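Local coordinates for protein LAE5 (Uncultured bacterium, PDB 5JD3) that is an alpha/beta hydrolase with esterase character, probably cleaving ester bonds through a serine nucleophile as other GDSL-type lipases and acylhydrolases do, at residues 89-94 against 109-114; 118-123 against 166-171; 159-164 against 196-201; 179-184 against 191-196. All coordinates share one frame; numbering follows the deposited sequence.

Interaction 1 (89-94 against 109-114); sequences RDLAAR and MMIGIN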
# COMPACT_ATOMS: atom_id res chain seq x y z
N ARG A 89 -3.41 -8.07 10.59
CA ARG A 89 -3.22 -9.26 11.40
C ARG A 89 -2.40 -10.30 10.63
O ARG A 89 -1.52 -10.95 11.19
CB ARG A 89 -4.57 -9.84 11.81
CG ARG A 89 -4.50 -11.04 12.74
CD ARG A 89 -5.89 -11.62 12.99
NE ARG A 89 -6.70 -10.78 13.85
CZ ARG A 89 -8.00 -10.54 13.66
NH1 ARG A 89 -8.63 -11.09 12.63
NH2 ARG A 89 -8.66 -9.76 14.50
N ASP A 90 -2.71 -10.45 9.35
CA ASP A 90 -2.00 -11.39 8.48
C ASP A 90 -0.57 -10.93 8.21
O ASP A 90 0.34 -11.75 8.10
CB ASP A 90 -2.75 -11.57 7.16
CG ASP A 90 -4.15 -12.12 7.36
OD1 ASP A 90 -4.35 -12.92 8.29
OD2 ASP A 90 -5.05 -11.75 6.57
N LEU A 91 -0.39 -9.62 8.10
CA LEU A 91 0.93 -9.04 7.84
C LEU A 91 1.91 -9.33 8.97
O LEU A 91 3.06 -9.69 8.72
CB LEU A 91 0.81 -7.53 7.63
CG LEU A 91 0.85 -7.02 6.18
CD1 LEU A 91 -0.20 -7.71 5.33
CD2 LEU A 91 0.67 -5.51 6.15
N ALA A 92 1.44 -9.17 10.20
CA ALA A 92 2.28 -9.37 11.37
C ALA A 92 2.76 -10.81 11.50
O ALA A 92 3.85 -11.07 12.00
CB ALA A 92 1.52 -8.96 12.63
N ALA A 93 1.94 -11.74 11.02
CA ALA A 93 2.25 -13.16 11.13
C ALA A 93 3.39 -13.59 10.21
O ALA A 93 4.09 -14.55 10.48
CB ALA A 93 1.00 -13.99 10.85
N ARG A 94 3.56 -12.86 9.11
CA ARG A 94 4.57 -13.22 8.12
C ARG A 94 5.64 -12.15 7.96
O ARG A 94 6.46 -12.21 7.04
CB ARG A 94 3.91 -13.49 6.76
CG ARG A 94 3.25 -12.28 6.13
CD ARG A 94 2.52 -12.66 4.85
NE ARG A 94 1.88 -11.52 4.20
CZ ARG A 94 2.47 -10.75 3.29
NH1 ARG A 94 3.72 -10.98 2.93
NH2 ARG A 94 1.80 -9.73 2.75
N MET A 109 4.37 0.06 3.03
CA MET A 109 3.27 -0.76 3.49
C MET A 109 1.92 -0.12 3.21
O MET A 109 1.70 1.06 3.49
CB MET A 109 3.40 -1.05 4.99
CG MET A 109 2.18 -1.73 5.60
SD MET A 109 2.51 -2.39 7.24
CE MET A 109 3.36 -1.02 8.00
N MET A 110 1.02 -0.91 2.63
CA MET A 110 -0.35 -0.47 2.39
C MET A 110 -1.32 -1.53 2.88
O MET A 110 -1.46 -2.59 2.27
CB MET A 110 -0.57 -0.19 0.91
CG MET A 110 -2.01 0.08 0.56
SD MET A 110 -2.26 0.45 -1.18
CE MET A 110 -4.02 0.21 -1.27
N ILE A 111 -1.99 -1.24 3.99
CA ILE A 111 -2.89 -2.21 4.61
C ILE A 111 -4.04 -1.49 5.31
O ILE A 111 -3.88 -0.36 5.78
CB ILE A 111 -2.12 -3.11 5.60
CG1 ILE A 111 -2.90 -4.40 5.89
CG2 ILE A 111 -1.77 -2.36 6.88
CD1 ILE A 111 -2.96 -5.34 4.71
N GLY A 112 -5.19 -2.14 5.38
CA GLY A 112 -6.35 -1.56 6.04
C GLY A 112 -7.66 -1.76 5.30
O GLY A 112 -8.72 -1.75 5.91
N ILE A 113 -7.58 -1.94 3.98
CA ILE A 113 -8.78 -2.10 3.16
C ILE A 113 -9.60 -3.31 3.60
O ILE A 113 -10.79 -3.18 3.89
CB ILE A 113 -8.42 -2.23 1.67
CG1 ILE A 113 -7.92 -0.90 1.12
CG2 ILE A 113 -9.63 -2.70 0.87
CD1 ILE A 113 -7.64 -0.91 -0.37
N ASN A 114 -8.96 -4.47 3.65
CA ASN A 114 -9.64 -5.69 4.08
C ASN A 114 -10.02 -5.63 5.55
O ASN A 114 -11.02 -6.22 5.97
CB ASN A 114 -8.77 -6.91 3.81
CG ASN A 114 -8.59 -7.18 2.33
OD1 ASN A 114 -9.52 -7.04 1.54
ND2 ASN A 114 -7.38 -7.57 1.94

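Interaction 2 (118-123 against 166-171); sequences RQFDLP and EDAMRA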
# COMPACT_ATOMS: atom_id res chain seq x y z
N ARG A 118 -14.24 -6.19 5.66
CA ARG A 118 -14.89 -7.36 6.24
C ARG A 118 -16.00 -6.98 7.21
O ARG A 118 -16.93 -7.76 7.45
CB ARG A 118 -13.87 -8.25 6.94
CG ARG A 118 -12.81 -8.85 6.01
CD ARG A 118 -13.41 -9.83 5.00
NE ARG A 118 -13.90 -9.16 3.80
CZ ARG A 118 -13.14 -8.84 2.76
NH1 ARG A 118 -13.67 -8.23 1.70
NH2 ARG A 118 -11.85 -9.13 2.76
N GLN A 119 -15.92 -5.78 7.77
CA GLN A 119 -16.93 -5.31 8.71
C GLN A 119 -18.23 -4.95 7.99
O GLN A 119 -19.24 -4.69 8.63
CB GLN A 119 -16.41 -4.09 9.48
CG GLN A 119 -15.09 -4.33 10.20
CD GLN A 119 -14.59 -3.09 10.92
OE1 GLN A 119 -15.37 -2.36 11.54
NE2 GLN A 119 -13.28 -2.85 10.85
N PHE A 120 -18.19 -4.96 6.66
CA PHE A 120 -19.36 -4.55 5.88
C PHE A 120 -19.90 -5.64 4.95
O PHE A 120 -21.11 -5.73 4.75
CB PHE A 120 -19.02 -3.29 5.07
CG PHE A 120 -18.78 -2.08 5.92
CD1 PHE A 120 -19.85 -1.33 6.39
CD2 PHE A 120 -17.49 -1.69 6.24
CE1 PHE A 120 -19.63 -0.21 7.18
CE2 PHE A 120 -17.27 -0.57 7.03
CZ PHE A 120 -18.34 0.17 7.49
N ASP A 121 -19.03 -6.47 4.38
CA ASP A 121 -19.51 -7.56 3.54
C ASP A 121 -19.68 -8.85 4.35
O ASP A 121 -20.34 -9.79 3.90
CB ASP A 121 -18.58 -7.80 2.34
CG ASP A 121 -17.13 -8.01 2.73
OD1 ASP A 121 -16.86 -8.33 3.91
OD2 ASP A 121 -16.26 -7.86 1.85
N LEU A 122 -19.08 -8.88 5.54
CA LEU A 122 -19.29 -9.98 6.48
C LEU A 122 -19.57 -9.44 7.88
O LEU A 122 -18.79 -9.66 8.80
CB LEU A 122 -18.07 -10.90 6.51
CG LEU A 122 -17.71 -11.66 5.24
CD1 LEU A 122 -16.43 -12.45 5.45
CD2 LEU A 122 -18.84 -12.59 4.82
N PRO A 123 -20.71 -8.73 8.04
CA PRO A 123 -20.99 -7.99 9.28
C PRO A 123 -21.26 -8.89 10.48
O PRO A 123 -21.11 -8.45 11.62
CB PRO A 123 -22.25 -7.19 8.93
CG PRO A 123 -22.43 -7.32 7.44
CD PRO A 123 -21.82 -8.63 7.09
N GLU A 166 -20.06 10.46 3.80
CA GLU A 166 -20.91 9.95 4.87
C GLU A 166 -21.41 8.54 4.58
O GLU A 166 -22.33 8.05 5.23
CB GLU A 166 -22.09 10.90 5.12
CG GLU A 166 -22.73 11.46 3.87
CD GLU A 166 -23.58 12.69 4.16
OE1 GLU A 166 -23.66 13.09 5.34
OE2 GLU A 166 -24.15 13.26 3.20
N ASP A 167 -20.79 7.89 3.60
CA ASP A 167 -21.01 6.47 3.37
C ASP A 167 -20.33 5.70 4.50
O ASP A 167 -19.19 5.98 4.86
CB ASP A 167 -20.45 6.03 2.02
CG ASP A 167 -20.58 4.53 1.78
OD1 ASP A 167 -21.60 4.11 1.19
OD2 ASP A 167 -19.67 3.78 2.19
N ALA A 168 -21.05 4.73 5.07
CA ALA A 168 -20.60 4.01 6.25
C ALA A 168 -19.20 3.42 6.10
O ALA A 168 -18.40 3.46 7.04
CB ALA A 168 -21.59 2.90 6.60
N MET A 169 -18.90 2.88 4.93
CA MET A 169 -17.60 2.26 4.69
C MET A 169 -16.52 3.30 4.37
O MET A 169 -15.37 3.15 4.79
CB MET A 169 -17.69 1.23 3.56
CG MET A 169 -16.35 0.63 3.18
SD MET A 169 -16.47 -0.98 2.39
CE MET A 169 -14.81 -1.14 1.75
N ARG A 170 -16.89 4.34 3.63
CA ARG A 170 -15.95 5.41 3.32
C ARG A 170 -15.54 6.15 4.59
O ARG A 170 -14.36 6.44 4.79
CB ARG A 170 -16.55 6.40 2.31
CG ARG A 170 -15.73 7.66 2.11
CD ARG A 170 -14.32 7.35 1.61
NE ARG A 170 -13.39 8.44 1.85
CZ ARG A 170 -13.09 9.39 0.97
NH1 ARG A 170 -12.23 10.35 1.29
NH2 ARG A 170 -13.65 9.38 -0.23
N ALA A 171 -16.52 6.44 5.44
CA ALA A 171 -16.26 7.11 6.71
C ALA A 171 -15.43 6.23 7.62
O ALA A 171 -14.58 6.72 8.36
CB ALA A 171 -17.57 7.50 7.38

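Interaction 3 (159-164 against 196-201); sequences YFIEPN and GAFDRY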
# COMPACT_ATOMS: atom_id res chain seq x y z
N TYR A 159 -7.78 2.91 1.08
CA TYR A 159 -8.71 3.78 0.39
C TYR A 159 -10.04 3.10 0.10
O TYR A 159 -10.16 1.88 0.17
CB TYR A 159 -8.10 4.28 -0.93
CG TYR A 159 -7.91 3.20 -1.96
CD1 TYR A 159 -8.92 2.89 -2.87
CD2 TYR A 159 -6.73 2.47 -2.03
CE1 TYR A 159 -8.76 1.90 -3.82
CE2 TYR A 159 -6.56 1.48 -2.98
CZ TYR A 159 -7.58 1.19 -3.86
OH TYR A 159 -7.40 0.20 -4.80
N PHE A 160 -11.03 3.93 -0.23
CA PHE A 160 -12.30 3.46 -0.73
C PHE A 160 -12.69 4.39 -1.87
O PHE A 160 -12.84 5.59 -1.67
CB PHE A 160 -13.36 3.44 0.37
CG PHE A 160 -14.63 2.74 -0.01
CD1 PHE A 160 -14.59 1.55 -0.73
CD2 PHE A 160 -15.86 3.24 0.38
CE1 PHE A 160 -15.76 0.90 -1.08
CE2 PHE A 160 -17.03 2.59 0.04
CZ PHE A 160 -16.98 1.42 -0.69
N ILE A 161 -12.83 3.84 -3.07
CA ILE A 161 -13.15 4.67 -4.23
C ILE A 161 -14.62 5.09 -4.17
O ILE A 161 -15.46 4.60 -4.93
CB ILE A 161 -12.84 3.94 -5.55
CG1 ILE A 161 -11.44 3.35 -5.51
CG2 ILE A 161 -12.95 4.90 -6.73
CD1 ILE A 161 -11.03 2.63 -6.78
N GLU A 162 -14.92 5.99 -3.24
CA GLU A 162 -16.27 6.47 -3.02
C GLU A 162 -16.23 7.90 -2.50
O GLU A 162 -15.76 8.15 -1.40
CB GLU A 162 -17.01 5.57 -2.03
CG GLU A 162 -18.41 6.05 -1.68
CD GLU A 162 -19.30 6.19 -2.90
OE1 GLU A 162 -19.40 5.22 -3.68
OE2 GLU A 162 -19.89 7.28 -3.08
N PRO A 163 -16.73 8.85 -3.31
CA PRO A 163 -16.70 10.28 -2.95
C PRO A 163 -17.65 10.63 -1.80
O PRO A 163 -17.41 11.63 -1.12
CB PRO A 163 -17.14 10.97 -4.25
CG PRO A 163 -17.92 9.94 -4.99
CD PRO A 163 -17.28 8.63 -4.66
N ASN A 164 -18.69 9.84 -1.60
CA ASN A 164 -19.63 10.10 -0.51
C ASN A 164 -18.96 9.92 0.85
O ASN A 164 -18.69 8.80 1.28
CB ASN A 164 -20.85 9.17 -0.61
CG ASN A 164 -21.89 9.48 0.45
OD1 ASN A 164 -21.96 10.59 0.96
ND2 ASN A 164 -22.71 8.48 0.78
N GLY A 196 -6.64 10.60 -0.92
CA GLY A 196 -6.72 11.95 -1.44
C GLY A 196 -6.49 11.99 -2.94
O GLY A 196 -7.12 12.76 -3.66
N ALA A 197 -5.58 11.14 -3.41
CA ALA A 197 -5.28 11.04 -4.84
C ALA A 197 -6.51 10.59 -5.61
O ALA A 197 -6.81 11.12 -6.68
CB ALA A 197 -4.12 10.09 -5.07
N PHE A 198 -7.22 9.60 -5.06
CA PHE A 198 -8.46 9.14 -5.67
C PHE A 198 -9.53 10.21 -5.61
O PHE A 198 -10.31 10.38 -6.55
CB PHE A 198 -8.95 7.86 -4.99
CG PHE A 198 -8.33 6.60 -5.53
CD1 PHE A 198 -8.52 6.23 -6.86
CD2 PHE A 198 -7.56 5.78 -4.72
CE1 PHE A 198 -7.95 5.08 -7.36
CE2 PHE A 198 -6.99 4.63 -5.22
CZ PHE A 198 -7.18 4.27 -6.54
N ASP A 199 -9.57 10.95 -4.51
CA ASP A 199 -10.55 12.03 -4.33
C ASP A 199 -10.38 13.11 -5.39
O ASP A 199 -11.36 13.72 -5.83
CB ASP A 199 -10.43 12.65 -2.94
CG ASP A 199 -10.93 11.73 -1.85
OD1 ASP A 199 -11.49 10.66 -2.18
OD2 ASP A 199 -10.78 12.07 -0.66
N ARG A 200 -9.14 13.36 -5.81
CA ARG A 200 -8.87 14.32 -6.86
C ARG A 200 -9.33 13.79 -8.21
O ARG A 200 -9.92 14.52 -9.02
CB ARG A 200 -7.38 14.67 -6.91
CG ARG A 200 -7.00 15.85 -6.04
CD ARG A 200 -5.49 15.98 -5.90
NE ARG A 200 -4.97 15.15 -4.82
CZ ARG A 200 -3.81 14.51 -4.85
NH1 ARG A 200 -3.41 13.78 -3.82
NH2 ARG A 200 -3.03 14.60 -5.93
N TYR A 201 -9.07 12.51 -8.46
CA TYR A 201 -9.49 11.85 -9.69
C TYR A 201 -11.01 11.85 -9.81
O TYR A 201 -11.56 12.09 -10.89
CB TYR A 201 -8.96 10.41 -9.74
CG TYR A 201 -9.18 9.72 -11.06
CD1 TYR A 201 -8.18 9.69 -12.03
CD2 TYR A 201 -10.38 9.08 -11.35
CE1 TYR A 201 -8.37 9.05 -13.24
CE2 TYR A 201 -10.58 8.44 -12.56
CZ TYR A 201 -9.58 8.43 -13.50
OH TYR A 201 -9.78 7.79 -14.70

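Interaction 4 (179-184 against 191-196); sequences LMRRVA and LVDVQG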
# COMPACT_ATOMS: atom_id res chain seq x y z
N LEU A 179 -5.72 6.91 11.34
CA LEU A 179 -5.01 6.10 12.31
C LEU A 179 -3.63 5.75 11.81
O LEU A 179 -2.71 5.70 12.52
CB LEU A 179 -5.78 4.85 12.56
CG LEU A 179 -6.24 4.45 13.94
CD1 LEU A 179 -6.52 5.66 14.79
CD2 LEU A 179 -7.48 3.59 13.81
N MET A 180 -3.53 5.52 10.54
CA MET A 180 -2.25 5.25 9.91
C MET A 180 -1.41 6.53 9.86
O MET A 180 -0.18 6.48 9.89
CB MET A 180 -2.43 4.69 8.50
CG MET A 180 -1.13 4.22 7.86
SD MET A 180 -1.30 3.77 6.12
CE MET A 180 -0.53 2.15 6.12
N ARG A 181 -2.09 7.67 9.81
CA ARG A 181 -1.42 8.96 9.78
C ARG A 181 -0.71 9.26 11.09
O ARG A 181 0.43 9.72 11.09
CB ARG A 181 -2.42 10.09 9.48
CG ARG A 181 -2.85 10.19 8.02
CD ARG A 181 -3.75 11.40 7.81
NE ARG A 181 -4.42 11.38 6.51
CZ ARG A 181 -3.99 12.02 5.43
NH1 ARG A 181 -4.67 11.95 4.30
NH2 ARG A 181 -2.87 12.74 5.48
N ARG A 182 -1.37 8.98 12.21
CA ARG A 182 -0.80 9.28 13.51
C ARG A 182 0.29 8.28 13.89
O ARG A 182 1.06 8.51 14.82
CB ARG A 182 -1.89 9.31 14.59
CG ARG A 182 -2.57 7.97 14.84
CD ARG A 182 -3.63 8.11 15.93
NE ARG A 182 -3.05 8.54 17.20
CZ ARG A 182 -3.76 8.86 18.28
NH1 ARG A 182 -5.08 8.80 18.24
NH2 ARG A 182 -3.14 9.24 19.39
N VAL A 183 0.35 7.16 13.16
CA VAL A 183 1.43 6.20 13.34
C VAL A 183 2.65 6.66 12.56
O VAL A 183 3.78 6.58 13.05
CB VAL A 183 1.02 4.78 12.89
CG1 VAL A 183 2.22 3.85 12.90
CG2 VAL A 183 -0.08 4.24 13.79
N ALA A 184 2.42 7.16 11.35
CA ALA A 184 3.49 7.68 10.50
C ALA A 184 4.17 8.88 11.15
O ALA A 184 5.39 8.97 11.18
CB ALA A 184 2.95 8.05 9.13
N LEU A 191 4.15 9.38 4.63
CA LEU A 191 2.78 8.97 4.38
C LEU A 191 2.31 9.36 2.98
O LEU A 191 2.33 10.53 2.62
CB LEU A 191 1.82 9.55 5.42
CG LEU A 191 0.38 9.06 5.22
CD1 LEU A 191 -0.14 8.42 6.48
CD2 LEU A 191 -0.53 10.19 4.76
N VAL A 192 1.88 8.37 2.22
CA VAL A 192 1.30 8.61 0.90
C VAL A 192 -0.22 8.65 1.00
O VAL A 192 -0.86 7.67 1.39
CB VAL A 192 1.72 7.52 -0.10
CG1 VAL A 192 1.04 7.76 -1.44
CG2 VAL A 192 3.23 7.50 -0.26
N ASP A 193 -0.79 9.80 0.66
CA ASP A 193 -2.24 9.97 0.70
C ASP A 193 -2.88 9.45 -0.58
O ASP A 193 -3.20 10.22 -1.49
CB ASP A 193 -2.60 11.44 0.92
CG ASP A 193 -4.09 11.66 1.08
OD1 ASP A 193 -4.55 12.79 0.82
OD2 ASP A 193 -4.79 10.71 1.48
N VAL A 194 -3.06 8.14 -0.65
CA VAL A 194 -3.68 7.49 -1.79
C VAL A 194 -5.16 7.86 -1.90
O VAL A 194 -5.66 8.10 -3.00
CB VAL A 194 -3.55 5.95 -1.71
CG1 VAL A 194 -4.15 5.30 -2.95
CG2 VAL A 194 -2.09 5.56 -1.54
N GLN A 195 -5.83 7.91 -0.76
CA GLN A 195 -7.25 8.26 -0.72
C GLN A 195 -7.49 9.65 -1.31
O GLN A 195 -8.41 9.85 -2.09
CB GLN A 195 -7.77 8.21 0.72
CG GLN A 195 -9.24 8.60 0.86
CD GLN A 195 -10.16 7.61 0.18
OE1 GLN A 195 -10.43 6.53 0.70
NE2 GLN A 195 -10.66 7.99 -0.99
N GLY A 196 -6.64 10.60 -0.92
CA GLY A 196 -6.72 11.95 -1.44
C GLY A 196 -6.49 11.99 -2.94
O GLY A 196 -7.12 12.76 -3.66

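Interaction 1 (89-94 against 109-114)
Leu-91 of helix 88-100 lies across from Ile-111, in the segment carrying the chain from strand 106-110 to helix 113-121, with their CA atoms 8.5 Å apart; the contact lays a helix against the parallel sheet of the alpha/beta/alpha fold of the GDSL (SGNH) hydrolases. The chain turns at Gly-112, whose positive phi of 138° would press a side chain against the preceding carbonyl, and enters helix 113-121 with that glycine as N-cap; Asn-114 probably matches the family's oxyanion-hole asparagine. Only apolar side chains bridge the two segments. Leu-91 and Ile-111 meet at their tips, CD1 of the leucine lying 3.7 Å from CD1 of the isoleucine. The other leucine methyl, CD2, settles on the branch point of Ile-111, 3.7 Å from both CB and CG1. With CG1 anti to the backbone N (chi1 -161°), the isoleucine sends its longer arm to the helix. Shortening Ile-111 to an alanine would probably leave both methyls of Leu-91 without their main support and open a gap under the helix. Leu-91 also rests on Ile-33 of strand 29-34, while Leu-139 and Val-143 of helix 132-146 cover Met-109. That methionine bends at chi3, and its SD meets CD2 of Leu-91 at 3.8 Å.

Interaction 2 (118-123 against 166-171)
Phe-120, near the end of helix 113-121, lays its ring against Ala-168 and Met-169 in the first turn of helix 168-187, and every contact between the two segments passes through this ring. The principal interaction is CH-pi: CB of Met-169 stands 3.9 Å from the ring centroid of Phe-120, only 11° off the normal, and CA of Met-169 lies over the same face nearer the rim. The methionine chain, its CG anti to the backbone N (chi1 175°) and extended beyond, runs along the ring and adds a Met-aromatic contact, SD approaching obliquely at 4.8 Å from the centroid of Phe-120. Van der Waals packing completes the set, with CE1 of Phe-120 3.7 Å from CB of Ala-168 and CZ 3.3 Å from O of the same alanine. No hydrogen bond crosses between the two segments; each has polar bonds of its own. Arg-118 grips Asp-121 side-on, NH1 2.6 Å from OD2, bracing one segment, while Asp-167 OD2 caps the other helix, accepting from Met-169 N and Arg-170 N. Gln-119 supplies polar links to Arg-172 and Tyr-176 further along helix 168-187, so the ring contact is apolar and the polar links lie beside it.

Interaction 3 (159-164 against 196-201)
The ring of Tyr-159 is swung between its own backbone N and carbonyl carbon (chi1 68°), which turns it to the side of helix 194-201, while CG of Phe-198 is anti to its carbonyl carbon (chi1 -85°), which lays the phenylalanine ring against the tyrosine face. Ile-161 extends its longer arm across the phenylalanine. The loop 159-164, which follows strand 152-156, is thereby packed against helix 194-201 of the alpha/beta fold. The rings of Tyr-159 and Phe-198 meet obliquely, their planes 35° apart and centroids separated by 4.5 Å. One corner of the phenylalanine does most of the touching: its CE2 hangs over the centre of the tyrosine ring, 3.5 Å from Tyr-159 CD1. Over a face of the Phe-198 ring sits the isoleucine, with Ile-161 CG1 4.3 Å from the centroid in a CH-pi contact and Ile-161 CD1 4.0 Å from Phe-198 CE1. Ile-161 is the centre of an inverse gamma turn, closed by a 2.6 Å bond from Glu-162 N to Phe-160 O. Helix 219-232 adds Ile-225, which touches both aromatic residues, and the hydroxyl of Tyr-159 is hydrogen-bonded to the carbonyl of Ile-215. A valine in place of Tyr-159 would probably leave CE2 of Phe-198 without the flat surface it rests on and the carbonyl of Ile-215 without its hydroxyl partner. The three side chains that touch are buried and meet through apolar atoms, so loop and helix are joined by ring and aliphatic surfaces, while the tyrosine hydroxyl is satisfied elsewhere.

Interaction 4 (179-184 against 191-196)
Ala-184 of helix 168-187 and Leu-191 of strand 190-192 place their CA atoms 6.3 Å apart where the chain returns from helix to sheet, in the second half of the beta-alpha-beta unit formed by strand 152-156, this helix and strand 190-192. Leu-191 is the apolar centre of the contact. A trans chi1 (-177°) turns CG of Leu-191 so that both methyls rise to the helix: CD1 packs 3.6 Å from CG of Arg-181 and 4.1 Å from CB of Ala-184, and CD2 lies over one face of the Arg-181 guanidinium, 3.5 Å from its NH2. The straight arginine chain runs at roughly right angles over the leucine and carries its charge past it toward the start of helix 194-201. There Asp-193, at the N-cap, accepts from Gly-196 N at its OD2, met from above the carboxylate plane at 3.0 Å. The helix N-terminus and the nearby guanidinium would both tend to keep this carboxylate charged. Leu-155 of strand 152-156 lies against Met-180 and Ala-184 on the sheet side. Guanidinium and carboxylate planes stand 66° apart, and the salt bridge runs from Arg-181 NH1 to Asp-193 OD2 at 3.1 Å.

Overall arrangement
Interactions 1 and 4 both reach the central parallel sheet, with centres 15 Å apart, and CE of Met-180 lies 3.6 Å from the carbonyl O of Met-109. Interactions 1 and 2 share helix 113-121, and 2 and 4 share helix 168-187. Arg-170 ties interaction 2 to interaction 3 through a salt bridge, its NH1 3.0 Å from OD2 of Asp-199. The segments of interaction 4 fall between those of interaction 3 along the chain, meeting at Gly-196, and OE1 of Gln-195 sits 2.8 Å from N of Phe-160. Tyr-159 also packs on Met-110 and lies near, without touching, a probable Ser-His-Asp triad, which puts interaction 3 beside the presumed active site; Asn-114 of interaction 1 touches Asp-35.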